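PDB 6TA8: tyrocidine synthase 2 from Brevibacillus parabrevis, which belongs to the large modular nonribosomal peptide synthetases and is represented here by its condensation domain. Local coordinates for residues 53-67 against 154-168. Numbering follows the deposited sequence.
Sequences HHWNQAVMLFREDGF and DGDHLLVAIHHLVVD
H164 lies between W55 and Q57. Its CB sits 3.6 Å from W55 CE3, and its backbone N donates to W55 O. CG is anti to the backbone N (chi1 -155°), which swings the ring between the indole and the amide of Q57. CD2 comes 3.4 Å from W55 CZ3. The two ring planes are nearly parallel, at 25°, but slid apart, with little overlap. CE1 lies 3.6 Å from Q57 CD, whose amide stacks over one face of the imidazole at 28°. Q57 CG adds a CH-pi contact over the ring. At the tip, H164 NE2 is 3.2 Å from Q57 NE2, but the angle is too poor for a hydrogen bond. ND1 donates in the ring plane to V167 O, 2.9 Å away. This bond helps set the ring rotation. W322 also stacks on H164.

Strands 56-63 and 155-163 pair antiparallel. Q57 N to I162 O, at 2.9 Å, begins a regular series that runs to R63 and D156. A58, M60, F62, A161, L159 and H157 share one face; M60 SD and CE pack on L159 CB there. Helix 122-134 covers part of this face. V59, L158 and I162 point to the other face, against helix 169-187.

At the far end, R63 O accepts from G66 N and D156 N, one from each face of its plane. D156 OD2 takes F67 N at 2.9 Å, on its anti side. The F62 ring edge meets D154 O, with CZ at 3.1 Å.

Residues 163-169 match the HHxxxDG signature of condensation domains. D168 caps helix 169-187; OD1 is hydrogen-bonded to S171 OG and OD2 forms a salt bridge with R307. The contact pairs neighbouring strands of the N-terminal lobe's sheet, with W55 and Q57 flanking the second signature histidine.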
# COMPACT_ATOMS: atom_id res chain seq x y z
N HIS A 53 13.88 9.19 -4.76
CA HIS A 53 14.56 8.08 -4.10
C HIS A 53 14.12 7.92 -2.65
O HIS A 53 14.40 6.88 -2.04
CB HIS A 53 16.07 8.27 -4.16
CG HIS A 53 16.56 9.46 -3.40
ND1 HIS A 53 16.60 10.73 -3.94
CD2 HIS A 53 17.01 9.58 -2.13
CE1 HIS A 53 17.06 11.58 -3.04
NE2 HIS A 53 17.32 10.91 -1.93
N HIS A 54 13.46 8.92 -2.08
CA HIS A 54 12.94 8.88 -0.72
C HIS A 54 11.42 8.76 -0.81
O HIS A 54 10.70 9.76 -0.81
CB HIS A 54 13.37 10.11 0.08
CG HIS A 54 13.15 9.98 1.55
ND1 HIS A 54 13.54 10.95 2.45
CD2 HIS A 54 12.57 9.00 2.29
CE1 HIS A 54 13.22 10.57 3.67
NE2 HIS A 54 12.63 9.39 3.60
N TRP A 55 10.94 7.52 -0.89
CA TRP A 55 9.53 7.22 -1.08
C TRP A 55 9.31 5.74 -0.80
O TRP A 55 9.01 4.97 -1.72
CB TRP A 55 9.08 7.59 -2.50
CG TRP A 55 7.66 8.04 -2.61
CD1 TRP A 55 7.17 9.29 -2.34
CD2 TRP A 55 6.54 7.26 -3.03
NE1 TRP A 55 5.82 9.33 -2.56
CE2 TRP A 55 5.40 8.09 -2.99
CE3 TRP A 55 6.38 5.93 -3.44
CZ2 TRP A 55 4.13 7.64 -3.34
CZ3 TRP A 55 5.12 5.48 -3.79
CH2 TRP A 55 4.01 6.34 -3.74
N ASN A 56 9.46 5.33 0.45
CA ASN A 56 9.64 3.93 0.81
C ASN A 56 8.49 3.44 1.68
O ASN A 56 7.56 4.17 2.02
CB ASN A 56 10.97 3.72 1.54
CG ASN A 56 12.07 4.62 1.02
OD1 ASN A 56 12.15 4.90 -0.18
ND2 ASN A 56 12.94 5.07 1.92
N GLN A 57 8.56 2.15 2.01
CA GLN A 57 7.78 1.52 3.06
C GLN A 57 8.74 0.79 3.98
O GLN A 57 9.73 0.21 3.51
CB GLN A 57 6.74 0.55 2.49
CG GLN A 57 5.50 1.21 1.91
CD GLN A 57 4.48 0.21 1.41
OE1 GLN A 57 4.80 -0.95 1.16
NE2 GLN A 57 3.24 0.66 1.26
N ALA A 58 8.48 0.83 5.28
CA ALA A 58 9.42 0.26 6.24
C ALA A 58 8.67 -0.30 7.44
O ALA A 58 7.56 0.13 7.76
CB ALA A 58 10.44 1.32 6.70
N VAL A 59 9.30 -1.29 8.08
CA VAL A 59 8.80 -1.88 9.32
C VAL A 59 9.95 -1.95 10.31
O VAL A 59 11.12 -2.10 9.93
CB VAL A 59 8.17 -3.28 9.10
CG1 VAL A 59 7.02 -3.20 8.11
CG2 VAL A 59 9.22 -4.28 8.62
N MET A 60 9.62 -1.83 11.59
CA MET A 60 10.59 -1.90 12.67
C MET A 60 10.27 -3.12 13.53
O MET A 60 9.20 -3.18 14.14
CB MET A 60 10.58 -0.62 13.52
CG MET A 60 11.57 -0.61 14.67
SD MET A 60 13.26 -0.24 14.17
CE MET A 60 13.11 1.50 13.76
N LEU A 61 11.18 -4.08 13.55
CA LEU A 61 11.00 -5.32 14.30
C LEU A 61 11.76 -5.25 15.62
O LEU A 61 12.61 -4.39 15.84
CB LEU A 61 11.46 -6.52 13.48
CG LEU A 61 10.89 -6.61 12.06
CD1 LEU A 61 11.46 -7.81 11.32
CD2 LEU A 61 9.37 -6.67 12.10
N PHE A 62 11.43 -6.19 16.51
CA PHE A 62 12.01 -6.23 17.84
C PHE A 62 12.20 -7.67 18.27
O PHE A 62 11.44 -8.56 17.87
CB PHE A 62 11.13 -5.48 18.86
CG PHE A 62 11.60 -5.60 20.28
CD1 PHE A 62 12.85 -5.14 20.66
CD2 PHE A 62 10.78 -6.17 21.25
CE1 PHE A 62 13.28 -5.26 21.97
CE2 PHE A 62 11.20 -6.28 22.56
CZ PHE A 62 12.45 -5.82 22.92
N ARG A 63 13.23 -7.91 19.08
CA ARG A 63 13.49 -9.22 19.66
C ARG A 63 14.13 -9.01 21.02
O ARG A 63 15.21 -8.43 21.11
CB ARG A 63 14.39 -10.07 18.75
CG ARG A 63 14.33 -11.56 19.04
CD ARG A 63 15.21 -12.34 18.08
NE ARG A 63 15.41 -13.72 18.53
CZ ARG A 63 14.72 -14.76 18.08
NH1 ARG A 63 13.76 -14.58 17.18
NH2 ARG A 63 14.97 -15.98 18.55
N GLU A 64 13.45 -9.47 22.08
CA GLU A 64 13.91 -9.20 23.43
C GLU A 64 15.28 -9.80 23.70
O GLU A 64 16.14 -9.16 24.32
CB GLU A 64 12.89 -9.71 24.45
CG GLU A 64 12.37 -11.12 24.17
CD GLU A 64 11.14 -11.13 23.29
OE1 GLU A 64 10.01 -11.14 23.83
OE2 GLU A 64 11.30 -11.12 22.05
N ASP A 65 15.51 -11.03 23.23
CA ASP A 65 16.82 -11.65 23.38
C ASP A 65 17.83 -11.16 22.35
O ASP A 65 18.99 -11.59 22.38
CB ASP A 65 16.70 -13.18 23.29
CG ASP A 65 15.90 -13.63 22.09
OD1 ASP A 65 14.84 -13.03 21.81
OD2 ASP A 65 16.33 -14.60 21.42
N GLY A 66 17.42 -10.27 21.45
CA GLY A 66 18.33 -9.66 20.50
C GLY A 66 18.52 -10.48 19.24
O GLY A 66 18.25 -11.68 19.19
N PHE A 67 18.99 -9.80 18.20
CA PHE A 67 19.33 -10.42 16.93
C PHE A 67 20.83 -10.65 16.85
O PHE A 67 21.63 -9.99 17.52
CB PHE A 67 18.88 -9.55 15.75
CG PHE A 67 17.39 -9.41 15.62
CD1 PHE A 67 16.63 -10.43 15.09
CD2 PHE A 67 16.76 -8.24 16.01
CE1 PHE A 67 15.26 -10.30 14.96
CE2 PHE A 67 15.39 -8.10 15.88
CZ PHE A 67 14.64 -9.13 15.36
N ASP A 154 17.45 -3.00 26.26
CA ASP A 154 16.18 -3.71 26.40
C ASP A 154 15.82 -4.51 25.15
O ASP A 154 14.64 -4.68 24.83
CB ASP A 154 15.06 -2.74 26.75
CG ASP A 154 14.97 -1.58 25.77
OD1 ASP A 154 15.91 -1.40 24.97
OD2 ASP A 154 13.95 -0.86 25.80
N GLY A 155 16.82 -5.02 24.44
CA GLY A 155 16.62 -5.82 23.25
C GLY A 155 17.28 -5.19 22.04
O GLY A 155 18.06 -4.24 22.14
N ASP A 156 16.94 -5.73 20.87
CA ASP A 156 17.47 -5.27 19.60
C ASP A 156 16.33 -4.88 18.68
O ASP A 156 15.35 -5.62 18.54
CB ASP A 156 18.33 -6.36 18.93
CG ASP A 156 19.65 -6.58 19.65
OD1 ASP A 156 19.93 -5.86 20.63
OD2 ASP A 156 20.41 -7.48 19.23
N HIS A 157 16.45 -3.71 18.05
CA HIS A 157 15.48 -3.23 17.08
C HIS A 157 16.05 -3.39 15.68
O HIS A 157 17.21 -3.05 15.43
CB HIS A 157 15.13 -1.76 17.35
CG HIS A 157 14.55 -1.51 18.71
ND1 HIS A 157 13.21 -1.64 18.98
CD2 HIS A 157 15.14 -1.14 19.87
CE1 HIS A 157 13.00 -1.35 20.26
NE2 HIS A 157 14.15 -1.05 20.81
N LEU A 158 15.23 -3.90 14.76
CA LEU A 158 15.65 -4.16 13.39
C LEU A 158 14.75 -3.37 12.45
O LEU A 158 13.54 -3.63 12.36
CB LEU A 158 15.59 -5.66 13.07
CG LEU A 158 16.22 -6.07 11.74
CD1 LEU A 158 17.72 -5.82 11.75
CD2 LEU A 158 15.92 -7.53 11.43
N LEU A 159 15.34 -2.41 11.74
CA LEU A 159 14.62 -1.60 10.76
C LEU A 159 14.87 -2.16 9.36
O LEU A 159 16.02 -2.45 9.01
CB LEU A 159 15.07 -0.14 10.84
CG LEU A 159 14.55 0.80 9.75
CD1 LEU A 159 13.04 0.94 9.83
CD2 LEU A 159 15.22 2.16 9.86
N VAL A 160 13.81 -2.30 8.58
CA VAL A 160 13.88 -2.81 7.22
C VAL A 160 13.13 -1.82 6.33
O VAL A 160 11.89 -1.82 6.30
CB VAL A 160 13.29 -4.22 7.09
CG1 VAL A 160 13.38 -4.70 5.65
CG2 VAL A 160 14.01 -5.19 8.02
N ALA A 161 13.87 -0.98 5.61
CA ALA A 161 13.30 0.03 4.74
C ALA A 161 13.56 -0.34 3.29
O ALA A 161 14.71 -0.60 2.91
CB ALA A 161 13.87 1.41 5.05
N ILE A 162 12.51 -0.37 2.48
CA ILE A 162 12.59 -0.73 1.07
C ILE A 162 11.83 0.30 0.26
O ILE A 162 10.72 0.71 0.64
CB ILE A 162 12.03 -2.15 0.80
CG1 ILE A 162 12.65 -3.16 1.76
CG2 ILE A 162 12.28 -2.56 -0.64
CD1 ILE A 162 12.11 -4.56 1.59
N HIS A 163 12.41 0.72 -0.86
CA HIS A 163 11.74 1.66 -1.75
C HIS A 163 10.43 1.06 -2.25
O HIS A 163 10.35 -0.13 -2.57
CB HIS A 163 12.65 2.01 -2.93
CG HIS A 163 12.26 3.27 -3.64
ND1 HIS A 163 11.31 3.30 -4.64
CD2 HIS A 163 12.69 4.54 -3.49
CE1 HIS A 163 11.18 4.54 -5.08
NE2 HIS A 163 12.00 5.31 -4.40
N HIS A 164 9.40 1.90 -2.32
CA HIS A 164 8.05 1.44 -2.65
C HIS A 164 7.93 0.89 -4.06
O HIS A 164 6.89 0.31 -4.39
CB HIS A 164 7.06 2.58 -2.46
CG HIS A 164 5.66 2.13 -2.18
ND1 HIS A 164 5.23 0.84 -2.41
CD2 HIS A 164 4.59 2.80 -1.69
CE1 HIS A 164 3.96 0.73 -2.07
NE2 HIS A 164 3.54 1.90 -1.63
N LEU A 165 8.96 1.04 -4.90
CA LEU A 165 8.87 0.61 -6.29
C LEU A 165 8.93 -0.90 -6.46
O LEU A 165 8.71 -1.38 -7.57
CB LEU A 165 9.98 1.26 -7.11
CG LEU A 165 9.66 2.61 -7.76
CD1 LEU A 165 10.91 3.19 -8.41
CD2 LEU A 165 8.55 2.46 -8.78
N VAL A 166 9.22 -1.66 -5.40
CA VAL A 166 9.43 -3.10 -5.53
C VAL A 166 8.71 -3.86 -4.42
O VAL A 166 8.92 -5.07 -4.27
CB VAL A 166 10.93 -3.43 -5.53
CG1 VAL A 166 11.59 -2.98 -6.82
CG2 VAL A 166 11.62 -2.80 -4.32
N VAL A 167 7.87 -3.18 -3.64
CA VAL A 167 7.17 -3.80 -2.53
C VAL A 167 5.78 -3.19 -2.39
O VAL A 167 5.54 -2.05 -2.80
CB VAL A 167 7.93 -3.66 -1.18
CG1 VAL A 167 9.08 -4.64 -1.10
CG2 VAL A 167 8.41 -2.23 -1.00
N ASP A 168 4.86 -3.96 -1.81
CA ASP A 168 3.55 -3.46 -1.43
C ASP A 168 3.10 -4.20 -0.17
O ASP A 168 3.89 -4.91 0.46
CB ASP A 168 2.55 -3.60 -2.59
CG ASP A 168 2.40 -5.03 -3.08
OD1 ASP A 168 3.06 -5.94 -2.53
OD2 ASP A 168 1.60 -5.25 -4.02